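PDB 6D1P: glycosyl hydrolases family 2, sugar binding domain protein from Bacteroides uniformis str. 3978 T3 ii, which is a beta-glucuronidase of glycoside hydrolase family 2 that probably hydrolyses O-glycosyl bonds, here in its apo form. Local coordinates for residues D452-L457 with R461-R466; R405-M410 with W423-E428; A445-L450 with E469-I474; F308-K313 with S419-G424; Q274-S277 with A282-T285. One frame throughout, in Å; residues are numbered along the deposited sequence.

Contacts 1 to 4 lie in the TIM barrel domain, and contact 5 lies in the preceding family 2 domain. Contacts 1 and 2, with centres about 8 Å apart, pack successive helices on the neighbouring strands 420-432 and 462-466. They meet through a salt bridge, R466 NH1 to E428 OE2 at 2.6 Å, beside a bound glycerol, probably from the crystallisation liquor, that may mark a pocket. Contact 3 packs another part of helix 440-457 against the loop after strand 462-466; M447 SD lies 3.7 Å from I465 CG2. Contact 4 shares W423 and G424 with contact 2. Contact 5, centred about 18 Å from contact 4, reaches the barrel where W276 CH2 lies 3.5 Å from S419 CA.

Contact 1 (D452-L457 with R461-R466); sequences DLAHRL and RSTAIR
The methyl group of T463 fills the angle between A454 and H455. Its CG2 lies 3.7 Å from A454 CB and 3.6 Å from H455 CD2, which it meets at the imidazole edge, close to the ring plane. T463 has CG2 anti to its carbonyl carbon and OG1 between N and C (chi1 66°), which turns the methyl to the helix and leaves the hydroxyl for H451 ND1. Threonine thus serves both an apolar seam and a polar neighbour, while alanine keeps the helix surface low enough for the strand to approach; the two segment axes come within 8.7 Å. The far end of the histidine passes R461, with NE2 3.7 Å from R461 O, too long for a bond. NE2 is hydrogen-bonded instead to D476 OD2, and that same carboxylate oxygen takes the backbone N of T463. R461 lies in the turn from helix 440-457 into strand 462-466, the last strand of this TIM-barrel beta-alpha-beta unit, its guanidinium tied to D458 and to the backbone carbonyls of R415, H417 and V420. D476 therefore grips both sides of the contact, restraining the imidazole, and its negative charge would tend to favour a protonated ring.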
# COMPACT_ATOMS: atom_id res chain seq x y z
N ASP A 452 40.62 -7.43 7.29
CA ASP A 452 41.43 -8.64 7.22
C ASP A 452 40.78 -9.69 6.33
O ASP A 452 41.48 -10.42 5.62
CB ASP A 452 41.67 -9.21 8.62
CG ASP A 452 42.51 -8.32 9.47
OD1 ASP A 452 43.34 -7.59 8.91
OD2 ASP A 452 42.36 -8.32 10.71
N LEU A 453 39.45 -9.78 6.37
CA LEU A 453 38.75 -10.75 5.54
C LEU A 453 38.96 -10.44 4.06
O LEU A 453 39.22 -11.34 3.27
CB LEU A 453 37.26 -10.77 5.89
CG LEU A 453 36.31 -11.69 5.11
CD1 LEU A 453 36.85 -13.09 5.12
CD2 LEU A 453 34.87 -11.68 5.69
N ALA A 454 38.84 -9.16 3.69
CA ALA A 454 39.06 -8.77 2.30
C ALA A 454 40.50 -9.04 1.86
O ALA A 454 40.74 -9.64 0.82
CB ALA A 454 38.71 -7.29 2.12
N HIS A 455 41.47 -8.60 2.66
CA HIS A 455 42.85 -8.85 2.27
C HIS A 455 43.17 -10.33 2.24
O HIS A 455 43.99 -10.77 1.44
CB HIS A 455 43.82 -8.08 3.17
CG HIS A 455 44.26 -6.79 2.57
ND1 HIS A 455 45.53 -6.59 2.08
CD2 HIS A 455 43.57 -5.66 2.28
CE1 HIS A 455 45.62 -5.38 1.56
NE2 HIS A 455 44.44 -4.80 1.67
N ARG A 456 42.49 -11.13 3.06
CA ARG A 456 42.72 -12.57 2.99
C ARG A 456 42.09 -13.15 1.73
O ARG A 456 42.67 -14.03 1.09
CB ARG A 456 42.19 -13.25 4.24
CG ARG A 456 42.52 -14.72 4.35
CD ARG A 456 41.71 -15.33 5.49
NE ARG A 456 40.40 -15.81 5.03
CZ ARG A 456 39.27 -15.70 5.72
NH1 ARG A 456 39.25 -15.10 6.91
NH2 ARG A 456 38.13 -16.18 5.22
N LEU A 457 40.92 -12.65 1.35
CA LEU A 457 40.24 -13.20 0.18
C LEU A 457 40.92 -12.74 -1.11
O LEU A 457 41.02 -13.52 -2.06
CB LEU A 457 38.76 -12.79 0.17
CG LEU A 457 37.71 -13.48 1.03
CD1 LEU A 457 36.34 -13.06 0.52
CD2 LEU A 457 37.82 -14.99 1.04
N ARG A 461 44.00 -6.34 -4.22
CA ARG A 461 43.28 -5.08 -4.29
C ARG A 461 43.30 -4.39 -2.93
O ARG A 461 43.61 -5.00 -1.91
CB ARG A 461 41.84 -5.30 -4.76
CG ARG A 461 41.77 -5.80 -6.20
CD ARG A 461 40.34 -5.77 -6.69
NE ARG A 461 40.16 -6.19 -8.07
CZ ARG A 461 40.22 -7.46 -8.48
NH1 ARG A 461 40.49 -8.43 -7.62
NH2 ARG A 461 40.02 -7.74 -9.76
N SER A 462 43.00 -3.10 -2.94
CA SER A 462 43.00 -2.31 -1.71
C SER A 462 41.58 -2.16 -1.14
O SER A 462 40.59 -2.10 -1.89
CB SER A 462 43.61 -0.93 -1.94
OG SER A 462 45.00 -1.06 -2.16
N THR A 463 41.51 -2.12 0.19
CA THR A 463 40.28 -1.80 0.89
C THR A 463 40.16 -0.30 1.08
O THR A 463 41.16 0.42 1.21
CB THR A 463 40.22 -2.49 2.26
OG1 THR A 463 41.24 -1.97 3.11
CG2 THR A 463 40.39 -3.99 2.12
N ALA A 464 38.91 0.18 1.08
CA ALA A 464 38.59 1.57 1.35
C ALA A 464 37.37 1.64 2.27
O ALA A 464 36.61 0.67 2.38
CB ALA A 464 38.33 2.34 0.04
N ILE A 465 37.19 2.79 2.94
CA ILE A 465 35.90 3.20 3.49
C ILE A 465 35.78 4.71 3.31
O ILE A 465 36.73 5.39 2.93
CB ILE A 465 35.71 2.84 4.98
CG1 ILE A 465 36.76 3.55 5.84
CG2 ILE A 465 35.67 1.33 5.18
CD1 ILE A 465 36.66 3.29 7.34
N ARG A 466 34.58 5.22 3.62
CA ARG A 466 34.29 6.65 3.53
C ARG A 466 33.68 7.15 4.83
O ARG A 466 32.72 6.56 5.34
CB ARG A 466 33.33 6.96 2.36
CG ARG A 466 33.14 8.48 2.19
CD ARG A 466 32.11 8.93 1.16
NE ARG A 466 31.86 10.35 1.36
CZ ARG A 466 30.93 10.82 2.19
NH1 ARG A 466 30.14 9.97 2.83
NH2 ARG A 466 30.78 12.12 2.36

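Contact 2 (R405-M410 with W423-E428); sequences RMLTNM and WGLGNE
L407 and M410 of helix 397-414 pack on L425 and W423 of strand 420-432, the closing half of a beta-alpha-beta crossover in the TIM barrel. Helix and strand run nearly antiparallel, at 171°, as expected where a helix returns the chain to the start of the next parallel strand. M410 carries most of the contact. Its CG stands anti to the backbone N (chi1 -168°) and the chain stays extended until its last torsion, where the thioether bends and delivers CE to W423 CE3 at 3.5 Å. The two side chains slide past each other in opposite directions. SD is 5.4 Å from the centre of the indole six-membered ring and 60° off its normal, an oblique Met-aromatic contact. A flexible, polarisable methionine suits this place, because it can follow the outline of a large flat ring that I411 and H414 of the same helix also touch. The indole is anchored at its polar end, NE1 bonding to D458 OD2. At G424 a side chain would head away from the helix, and M410 CE lies 4.4 Å from G424 O. One turn back, the branched leucines cross with a lighter touch, L407 CD2 standing 4.1 Å from L425 CD2.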
# COMPACT_ATOMS: atom_id res chain seq x y z
N ARG A 405 29.13 -12.12 4.80
CA ARG A 405 28.68 -12.86 3.64
C ARG A 405 28.68 -11.99 2.39
O ARG A 405 29.09 -12.44 1.31
CB ARG A 405 27.28 -13.41 3.89
CG ARG A 405 26.75 -14.31 2.79
CD ARG A 405 25.44 -14.97 3.22
NE ARG A 405 24.36 -14.00 3.39
CZ ARG A 405 23.84 -13.65 4.56
NH1 ARG A 405 24.31 -14.20 5.68
NH2 ARG A 405 22.84 -12.76 4.63
N MET A 406 28.22 -10.74 2.49
CA MET A 406 28.15 -9.93 1.28
C MET A 406 29.54 -9.49 0.84
O MET A 406 29.83 -9.45 -0.37
CB MET A 406 27.21 -8.74 1.50
CG MET A 406 25.75 -9.18 1.67
SD MET A 406 24.53 -7.85 1.73
CE MET A 406 24.33 -7.44 -0.00
N LEU A 407 30.44 -9.20 1.78
CA LEU A 407 31.82 -8.91 1.39
C LEU A 407 32.41 -10.09 0.65
O LEU A 407 33.00 -9.93 -0.43
CB LEU A 407 32.66 -8.56 2.62
CG LEU A 407 34.12 -8.26 2.28
CD1 LEU A 407 34.21 -7.11 1.31
CD2 LEU A 407 34.87 -7.94 3.56
N THR A 408 32.21 -11.30 1.19
CA THR A 408 32.70 -12.51 0.55
C THR A 408 32.11 -12.69 -0.84
O THR A 408 32.84 -12.96 -1.81
CB THR A 408 32.37 -13.71 1.44
OG1 THR A 408 33.05 -13.55 2.70
CG2 THR A 408 32.79 -15.01 0.80
N ASN A 409 30.79 -12.51 -0.96
CA ASN A 409 30.14 -12.69 -2.26
C ASN A 409 30.60 -11.64 -3.25
O ASN A 409 30.86 -11.95 -4.42
CB ASN A 409 28.61 -12.64 -2.10
CG ASN A 409 28.04 -13.91 -1.49
OD1 ASN A 409 28.67 -14.95 -1.50
ND2 ASN A 409 26.81 -13.82 -0.97
N MET A 410 30.70 -10.38 -2.82
CA MET A 410 31.10 -9.32 -3.73
C MET A 410 32.48 -9.57 -4.31
O MET A 410 32.70 -9.44 -5.51
CB MET A 410 31.08 -7.98 -3.00
CG MET A 410 31.19 -6.80 -3.92
SD MET A 410 31.35 -5.28 -3.00
CE MET A 410 32.83 -5.63 -2.08
N TRP A 423 37.85 -2.46 -2.97
CA TRP A 423 36.74 -3.01 -2.21
C TRP A 423 36.45 -2.08 -1.04
O TRP A 423 37.31 -1.88 -0.17
CB TRP A 423 37.05 -4.40 -1.68
CG TRP A 423 37.42 -5.45 -2.69
CD1 TRP A 423 38.53 -6.24 -2.67
CD2 TRP A 423 36.67 -5.84 -3.85
NE1 TRP A 423 38.52 -7.10 -3.75
CE2 TRP A 423 37.39 -6.87 -4.48
CE3 TRP A 423 35.46 -5.41 -4.41
CZ2 TRP A 423 36.94 -7.47 -5.66
CZ3 TRP A 423 35.01 -6.02 -5.57
CH2 TRP A 423 35.75 -7.04 -6.18
N GLY A 424 35.25 -1.50 -1.01
CA GLY A 424 34.83 -0.68 0.12
C GLY A 424 34.17 -1.51 1.22
O GLY A 424 33.41 -2.43 0.94
N LEU A 425 34.47 -1.16 2.47
CA LEU A 425 33.93 -1.93 3.60
C LEU A 425 32.73 -1.27 4.28
O LEU A 425 32.03 -1.95 5.03
CB LEU A 425 35.02 -2.17 4.65
CG LEU A 425 36.35 -2.70 4.08
CD1 LEU A 425 37.42 -2.72 5.17
CD2 LEU A 425 36.18 -4.08 3.45
N GLY A 426 32.47 0.00 4.02
CA GLY A 426 31.31 0.63 4.61
C GLY A 426 31.32 2.11 4.32
O GLY A 426 32.32 2.67 3.85
N ASN A 427 30.19 2.75 4.60
CA ASN A 427 29.99 4.16 4.31
C ASN A 427 29.35 4.85 5.50
O ASN A 427 28.32 4.39 6.01
CB ASN A 427 29.14 4.34 3.05
CG ASN A 427 28.88 5.77 2.73
OD1 ASN A 427 29.81 6.53 2.41
ND2 ASN A 427 27.62 6.18 2.81
N GLU A 428 29.95 5.96 5.94
CA GLU A 428 29.46 6.75 7.06
C GLU A 428 29.09 5.86 8.25
O GLU A 428 28.00 5.94 8.82
CB GLU A 428 28.28 7.63 6.61
CG GLU A 428 28.74 8.61 5.50
CD GLU A 428 27.69 9.62 5.08
OE1 GLU A 428 26.49 9.49 5.47
OE2 GLU A 428 28.06 10.56 4.33

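Contact 3 (A445-L450 with E469-I474); sequences AFMGEL and EFCKDI
M447 and I474 face each other with C471 beside them, so that three apolar groups of different shape close the gap between helix 440-457 and the loop that follows strand 462-466. The methionine CG is anti to its backbone N (chi1 -171°), and the chain bends at both later torsions, so the base of the side chain rather than its tip does the touching here. CB lies 3.9 Å from C471 SG, and CG approaches the same sulfur at 4.1 Å. C471 points its side chain at the helix; cysteine is small enough to leave room for the isoleucine next to it. I474 spreads its two branches over the helix surface. One runs out along CG1 to place CD1 4.1 Å from M447 CB, while the other, CG2, is anti to the backbone N and rests 3.9 Å from G448 CA. The same CG2 also nears the carbonyl O of M447 at 4.1 Å. The loop has its own polar fastening on the outer side, a long salt bridge from K472 NZ to E469 OE2 at 3.5 Å, and D473 pairs with R444 of the helix. Beyond the contact, the neighbours of M447 include L425 and N429 of strand 420-432 and W389, whereas F446 and L450 turn to helix 397-414, leaving helix 440-457 packed between that helix and the loop.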
# COMPACT_ATOMS: atom_id res chain seq x y z
N ALA A 445 36.45 -2.81 15.88
CA ALA A 445 36.79 -4.23 15.90
C ALA A 445 36.22 -4.95 14.69
O ALA A 445 36.90 -5.74 14.04
CB ALA A 445 36.29 -4.86 17.19
N PHE A 446 34.94 -4.69 14.37
CA PHE A 446 34.34 -5.36 13.23
C PHE A 446 34.88 -4.80 11.91
O PHE A 446 35.08 -5.55 10.95
CB PHE A 446 32.82 -5.24 13.30
CG PHE A 446 32.11 -6.02 12.23
CD1 PHE A 446 32.24 -7.40 12.16
CD2 PHE A 446 31.31 -5.38 11.29
CE1 PHE A 446 31.59 -8.12 11.17
CE2 PHE A 446 30.66 -6.09 10.31
CZ PHE A 446 30.81 -7.46 10.24
N MET A 447 35.14 -3.50 11.85
CA MET A 447 35.79 -2.95 10.67
C MET A 447 37.14 -3.63 10.43
O MET A 447 37.47 -3.99 9.29
CB MET A 447 35.99 -1.44 10.81
CG MET A 447 36.48 -0.76 9.54
SD MET A 447 35.22 -0.79 8.23
CE MET A 447 34.11 0.48 8.85
N GLY A 448 37.91 -3.85 11.50
CA GLY A 448 39.21 -4.49 11.33
C GLY A 448 39.09 -5.94 10.91
O GLY A 448 39.92 -6.43 10.15
N GLU A 449 38.06 -6.64 11.40
CA GLU A 449 37.81 -8.00 10.93
C GLU A 449 37.50 -8.01 9.44
O GLU A 449 37.97 -8.89 8.70
CB GLU A 449 36.66 -8.63 11.72
CG GLU A 449 36.25 -10.01 11.19
CD GLU A 449 35.01 -10.62 11.87
OE1 GLU A 449 34.58 -10.15 12.96
OE2 GLU A 449 34.47 -11.60 11.32
N LEU A 450 36.67 -7.06 8.98
CA LEU A 450 36.30 -7.00 7.57
C LEU A 450 37.51 -6.66 6.70
O LEU A 450 37.70 -7.27 5.65
CB LEU A 450 35.18 -5.98 7.35
CG LEU A 450 33.77 -6.38 7.83
CD1 LEU A 450 32.75 -5.24 7.62
CD2 LEU A 450 33.28 -7.65 7.13
N GLU A 469 36.11 8.58 10.92
CA GLU A 469 37.45 9.02 11.31
C GLU A 469 38.10 8.06 12.30
O GLU A 469 39.31 7.82 12.22
CB GLU A 469 37.41 10.44 11.87
CG GLU A 469 37.06 11.50 10.84
CD GLU A 469 38.02 11.54 9.62
OE1 GLU A 469 37.51 11.46 8.47
OE2 GLU A 469 39.26 11.66 9.82
N PHE A 470 37.31 7.48 13.22
CA PHE A 470 37.89 6.58 14.22
C PHE A 470 38.20 5.19 13.68
O PHE A 470 38.64 4.33 14.45
CB PHE A 470 36.98 6.48 15.46
CG PHE A 470 35.61 5.88 15.20
CD1 PHE A 470 34.49 6.69 15.11
CD2 PHE A 470 35.43 4.51 15.12
CE1 PHE A 470 33.22 6.15 14.90
CE2 PHE A 470 34.16 3.97 14.92
CZ PHE A 470 33.06 4.80 14.79
N CYS A 471 37.96 4.94 12.40
CA CYS A 471 38.40 3.72 11.75
C CYS A 471 39.37 3.98 10.60
O CYS A 471 39.80 3.01 9.96
CB CYS A 471 37.21 2.92 11.19
SG CYS A 471 36.14 2.14 12.40
N LYS A 472 39.70 5.25 10.31
CA LYS A 472 40.38 5.60 9.05
C LYS A 472 41.74 4.90 8.88
O LYS A 472 42.16 4.65 7.75
CB LYS A 472 40.57 7.12 8.96
CG LYS A 472 41.71 7.64 9.86
CD LYS A 472 41.65 9.14 10.09
CE LYS A 472 42.05 9.93 8.86
NZ LYS A 472 42.67 11.24 9.23
N ASP A 473 42.41 4.56 9.98
CA ASP A 473 43.74 3.94 9.96
C ASP A 473 43.69 2.46 9.58
O ASP A 473 44.76 1.88 9.35
CB ASP A 473 44.41 4.06 11.33
CG ASP A 473 43.53 3.49 12.46
OD1 ASP A 473 42.40 4.01 12.66
OD2 ASP A 473 43.95 2.52 13.14
N ILE A 474 42.51 1.85 9.54
CA ILE A 474 42.42 0.40 9.40
C ILE A 474 42.59 -0.02 7.95
O ILE A 474 43.30 -0.98 7.66
CB ILE A 474 41.08 -0.11 9.97
CG1 ILE A 474 41.11 -0.15 11.50
CG2 ILE A 474 40.76 -1.50 9.44
CD1 ILE A 474 39.72 -0.28 12.13

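Contact 4 (F308-K313 with S419-G424); sequences FRFEEK and SVILWG
F308 and F310 point from strand 308-310 onto I421 and L422 near the start of barrel strand 420-432, linking the TIM barrel to the short antiparallel pair 308-310 and 316-318. The tight half is apolar. I421 CG2 sits over the face of the F308 ring, 3.7 Å from its centre and only 9° off the normal, a CH-pi contact. The phenyl can lie flat against the beta-branched residue because its CG is tucked between the backbone N and the carbonyl carbon (chi1 68°). The other end of the isoleucine spans to the second ring, CD1 reaching F310 CZ at 4.0 Å. F310 and L422 approach from opposite directions, F310 CE2 meeting L422 CD2 at 3.9 Å. Large rings suit this side, since the two strand axes stay 9.6 Å apart and wide groups must bridge them. The looser side is polar: R309 points the other way, E312 and K313 are exposed, and R309 makes a cation-pi contact with Y317, whose hydroxyl bonds E311 OE1. The other oxygen, E311 OE2, receives R309 NH1 at 2.9 Å along a nearly straight bond, lying in the guanidinium plane although the nitrogen sits 51° out of the carboxylate plane.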
# COMPACT_ATOMS: atom_id res chain seq x y z
N PHE A 308 48.63 -1.14 -10.55
CA PHE A 308 48.20 0.10 -9.94
C PHE A 308 48.75 0.17 -8.53
O PHE A 308 49.10 -0.85 -7.93
CB PHE A 308 46.67 0.25 -9.95
CG PHE A 308 45.95 -0.73 -9.07
CD1 PHE A 308 45.59 -0.37 -7.77
CD2 PHE A 308 45.61 -1.99 -9.53
CE1 PHE A 308 44.91 -1.27 -6.93
CE2 PHE A 308 44.94 -2.89 -8.71
CZ PHE A 308 44.58 -2.53 -7.41
N ARG A 309 48.80 1.39 -8.01
CA ARG A 309 49.50 1.68 -6.77
C ARG A 309 48.95 2.98 -6.22
O ARG A 309 48.83 3.97 -6.95
CB ARG A 309 51.03 1.77 -7.04
CG ARG A 309 51.86 2.48 -5.98
CD ARG A 309 53.38 2.31 -6.23
NE ARG A 309 53.93 3.21 -7.25
CZ ARG A 309 54.37 4.44 -6.98
NH1 ARG A 309 54.32 4.90 -5.74
NH2 ARG A 309 54.85 5.20 -7.96
N PHE A 310 48.59 2.96 -4.94
CA PHE A 310 48.27 4.18 -4.21
C PHE A 310 49.50 4.56 -3.40
O PHE A 310 49.92 3.80 -2.52
CB PHE A 310 47.06 3.98 -3.30
CG PHE A 310 45.77 3.76 -4.05
CD1 PHE A 310 44.97 4.83 -4.42
CD2 PHE A 310 45.37 2.48 -4.39
CE1 PHE A 310 43.80 4.64 -5.12
CE2 PHE A 310 44.19 2.27 -5.08
CZ PHE A 310 43.40 3.35 -5.45
N GLU A 311 50.08 5.72 -3.71
CA GLU A 311 51.32 6.14 -3.08
C GLU A 311 51.02 6.77 -1.73
O GLU A 311 50.11 7.60 -1.60
CB GLU A 311 52.10 7.12 -3.98
CG GLU A 311 53.59 7.32 -3.60
CD GLU A 311 54.40 8.07 -4.69
OE1 GLU A 311 54.01 9.17 -5.13
OE2 GLU A 311 55.46 7.54 -5.10
N GLU A 312 51.79 6.36 -0.72
CA GLU A 312 51.66 6.94 0.62
C GLU A 312 51.89 8.43 0.57
O GLU A 312 52.92 8.89 0.07
CB GLU A 312 52.65 6.27 1.55
CG GLU A 312 52.57 6.74 2.98
CD GLU A 312 53.16 5.71 3.92
OE1 GLU A 312 53.80 4.77 3.41
OE2 GLU A 312 52.97 5.83 5.15
N LYS A 313 50.92 9.20 1.05
CA LYS A 313 50.96 10.67 0.97
C LYS A 313 51.10 11.16 -0.47
O LYS A 313 51.50 12.31 -0.70
CB LYS A 313 52.09 11.24 1.84
CG LYS A 313 52.01 10.94 3.31
CD LYS A 313 50.84 11.68 3.97
CE LYS A 313 50.74 11.39 5.45
NZ LYS A 313 49.54 12.07 6.02
N SER A 419 38.46 -3.89 -14.03
CA SER A 419 38.06 -2.52 -13.69
C SER A 419 38.11 -2.25 -12.19
O SER A 419 38.23 -1.09 -11.78
CB SER A 419 36.66 -2.22 -14.24
OG SER A 419 35.67 -3.04 -13.62
N VAL A 420 38.04 -3.29 -11.36
CA VAL A 420 37.87 -3.12 -9.92
C VAL A 420 39.23 -2.99 -9.26
O VAL A 420 40.06 -3.91 -9.33
CB VAL A 420 37.08 -4.28 -9.31
CG1 VAL A 420 37.13 -4.18 -7.80
CG2 VAL A 420 35.63 -4.27 -9.82
N ILE A 421 39.45 -1.88 -8.57
CA ILE A 421 40.67 -1.69 -7.80
C ILE A 421 40.40 -1.50 -6.31
O ILE A 421 41.33 -1.65 -5.50
CB ILE A 421 41.50 -0.52 -8.35
CG1 ILE A 421 40.65 0.74 -8.39
CG2 ILE A 421 41.97 -0.83 -9.74
CD1 ILE A 421 41.42 1.96 -8.68
N LEU A 422 39.17 -1.18 -5.89
CA LEU A 422 38.91 -0.91 -4.49
C LEU A 422 37.68 -1.67 -4.03
O LEU A 422 36.62 -1.56 -4.65
CB LEU A 422 38.71 0.59 -4.24
CG LEU A 422 39.99 1.44 -4.32
CD1 LEU A 422 39.65 2.91 -4.35
CD2 LEU A 422 40.96 1.12 -3.19
N TRP A 423 37.85 -2.46 -2.97
CA TRP A 423 36.74 -3.01 -2.21
C TRP A 423 36.45 -2.08 -1.04
O TRP A 423 37.31 -1.88 -0.17
CB TRP A 423 37.05 -4.40 -1.68
CG TRP A 423 37.42 -5.45 -2.69
CD1 TRP A 423 38.53 -6.24 -2.67
CD2 TRP A 423 36.67 -5.84 -3.85
NE1 TRP A 423 38.52 -7.10 -3.75
CE2 TRP A 423 37.39 -6.87 -4.48
CE3 TRP A 423 35.46 -5.41 -4.41
CZ2 TRP A 423 36.94 -7.47 -5.66
CZ3 TRP A 423 35.01 -6.02 -5.57
CH2 TRP A 423 35.75 -7.04 -6.18
N GLY A 424 35.25 -1.50 -1.01
CA GLY A 424 34.83 -0.68 0.12
C GLY A 424 34.17 -1.51 1.22
O GLY A 424 33.41 -2.43 0.94

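Contact 5 (Q274-S277 with A282-T285); sequences QLWS and ALYT
The hydroxyl of Y284 accepts a hydrogen bond from the backbone N of Q274, 2.9 Å from OH and bent to 142°, tying the loop to strand 284-292. With CG anti to the carbonyl carbon (chi1 -76°), the tyrosine stretches back along the loop, and the backbone N of Q274 lies at the ring edge, in its plane. A phenol fits because it spans the gap and ends in a polar atom. A282 CB packs against the loop, 4.0 Å from Q274 CB and 3.7 Å from L275 O; a small methyl suits this buried place, with W276 CA 4.7 Å from A282 CA. The CG of W276 is anti to N (chi1 -173°), which lays the indole beside L283, the two side chains pointing the same way with W276 CD1 3.6 Å from L283 CD2. The edge of the ring also meets A282 O in its plane, CD1 being 3.3 Å away. The indole NE1 is bonded to D377 O of the barrel domain, while Y284 packs edge-to-face with F305. In this E-set domain, strand 284-292 runs between strands 240-246 and 295-303, and the contact abuts the TIM barrel with W276 on S419 and L283 on P418.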
# COMPACT_ATOMS: atom_id res chain seq x y z
N GLN A 274 49.20 -6.86 -23.60
CA GLN A 274 48.35 -5.69 -23.79
C GLN A 274 47.78 -5.26 -22.45
O GLN A 274 47.20 -6.07 -21.72
CB GLN A 274 47.22 -5.99 -24.77
CG GLN A 274 47.63 -6.08 -26.21
CD GLN A 274 46.54 -5.60 -27.15
OE1 GLN A 274 45.94 -6.39 -27.89
NE2 GLN A 274 46.26 -4.29 -27.11
N LEU A 275 47.93 -3.98 -22.12
CA LEU A 275 47.52 -3.49 -20.82
C LEU A 275 46.09 -2.97 -20.83
O LEU A 275 45.70 -2.23 -21.74
CB LEU A 275 48.47 -2.38 -20.37
CG LEU A 275 49.93 -2.83 -20.20
CD1 LEU A 275 50.77 -1.66 -19.72
CD2 LEU A 275 50.02 -4.00 -19.24
N TRP A 276 45.30 -3.36 -19.82
CA TRP A 276 43.99 -2.76 -19.61
C TRP A 276 44.13 -1.43 -18.88
O TRP A 276 44.83 -1.33 -17.88
CB TRP A 276 43.08 -3.70 -18.81
CG TRP A 276 41.64 -3.22 -18.70
CD1 TRP A 276 40.58 -3.63 -19.46
CD2 TRP A 276 41.10 -2.26 -17.77
NE1 TRP A 276 39.43 -2.99 -19.07
CE2 TRP A 276 39.72 -2.14 -18.04
CE3 TRP A 276 41.66 -1.50 -16.73
CZ2 TRP A 276 38.88 -1.30 -17.31
CZ3 TRP A 276 40.83 -0.65 -16.01
CH2 TRP A 276 39.45 -0.56 -16.30
N SER A 277 43.45 -0.42 -19.39
CA SER A 277 43.33 0.87 -18.71
C SER A 277 42.01 1.49 -19.14
O SER A 277 41.35 0.99 -20.06
CB SER A 277 44.50 1.80 -19.05
OG SER A 277 44.34 2.34 -20.36
N ALA A 282 41.90 -2.97 -23.05
CA ALA A 282 42.20 -4.26 -23.64
C ALA A 282 41.84 -5.38 -22.68
O ALA A 282 42.33 -5.44 -21.55
CB ALA A 282 43.69 -4.33 -24.01
N LEU A 283 40.99 -6.29 -23.15
CA LEU A 283 40.53 -7.42 -22.36
C LEU A 283 40.99 -8.71 -23.01
O LEU A 283 40.83 -8.90 -24.22
CB LEU A 283 39.00 -7.42 -22.25
CG LEU A 283 38.35 -6.36 -21.37
CD1 LEU A 283 36.81 -6.37 -21.57
CD2 LEU A 283 38.71 -6.63 -19.93
N TYR A 284 41.57 -9.59 -22.19
CA TYR A 284 41.86 -10.96 -22.58
C TYR A 284 40.67 -11.84 -22.25
O TYR A 284 39.77 -11.46 -21.49
CB TYR A 284 43.10 -11.48 -21.86
CG TYR A 284 44.42 -10.96 -22.38
CD1 TYR A 284 44.78 -9.63 -22.21
CD2 TYR A 284 45.32 -11.81 -23.03
CE1 TYR A 284 45.98 -9.16 -22.67
CE2 TYR A 284 46.54 -11.34 -23.51
CZ TYR A 284 46.86 -10.01 -23.33
OH TYR A 284 48.06 -9.51 -23.79
N THR A 285 40.67 -13.04 -22.82
CA THR A 285 39.60 -14.00 -22.60
C THR A 285 40.18 -15.34 -22.18
O THR A 285 41.23 -15.75 -22.67
CB THR A 285 38.73 -14.16 -23.86
OG1 THR A 285 37.76 -13.12 -23.90
CG2 THR A 285 38.00 -15.50 -23.86
O HOH W 1 44.21 -6.64 -20.62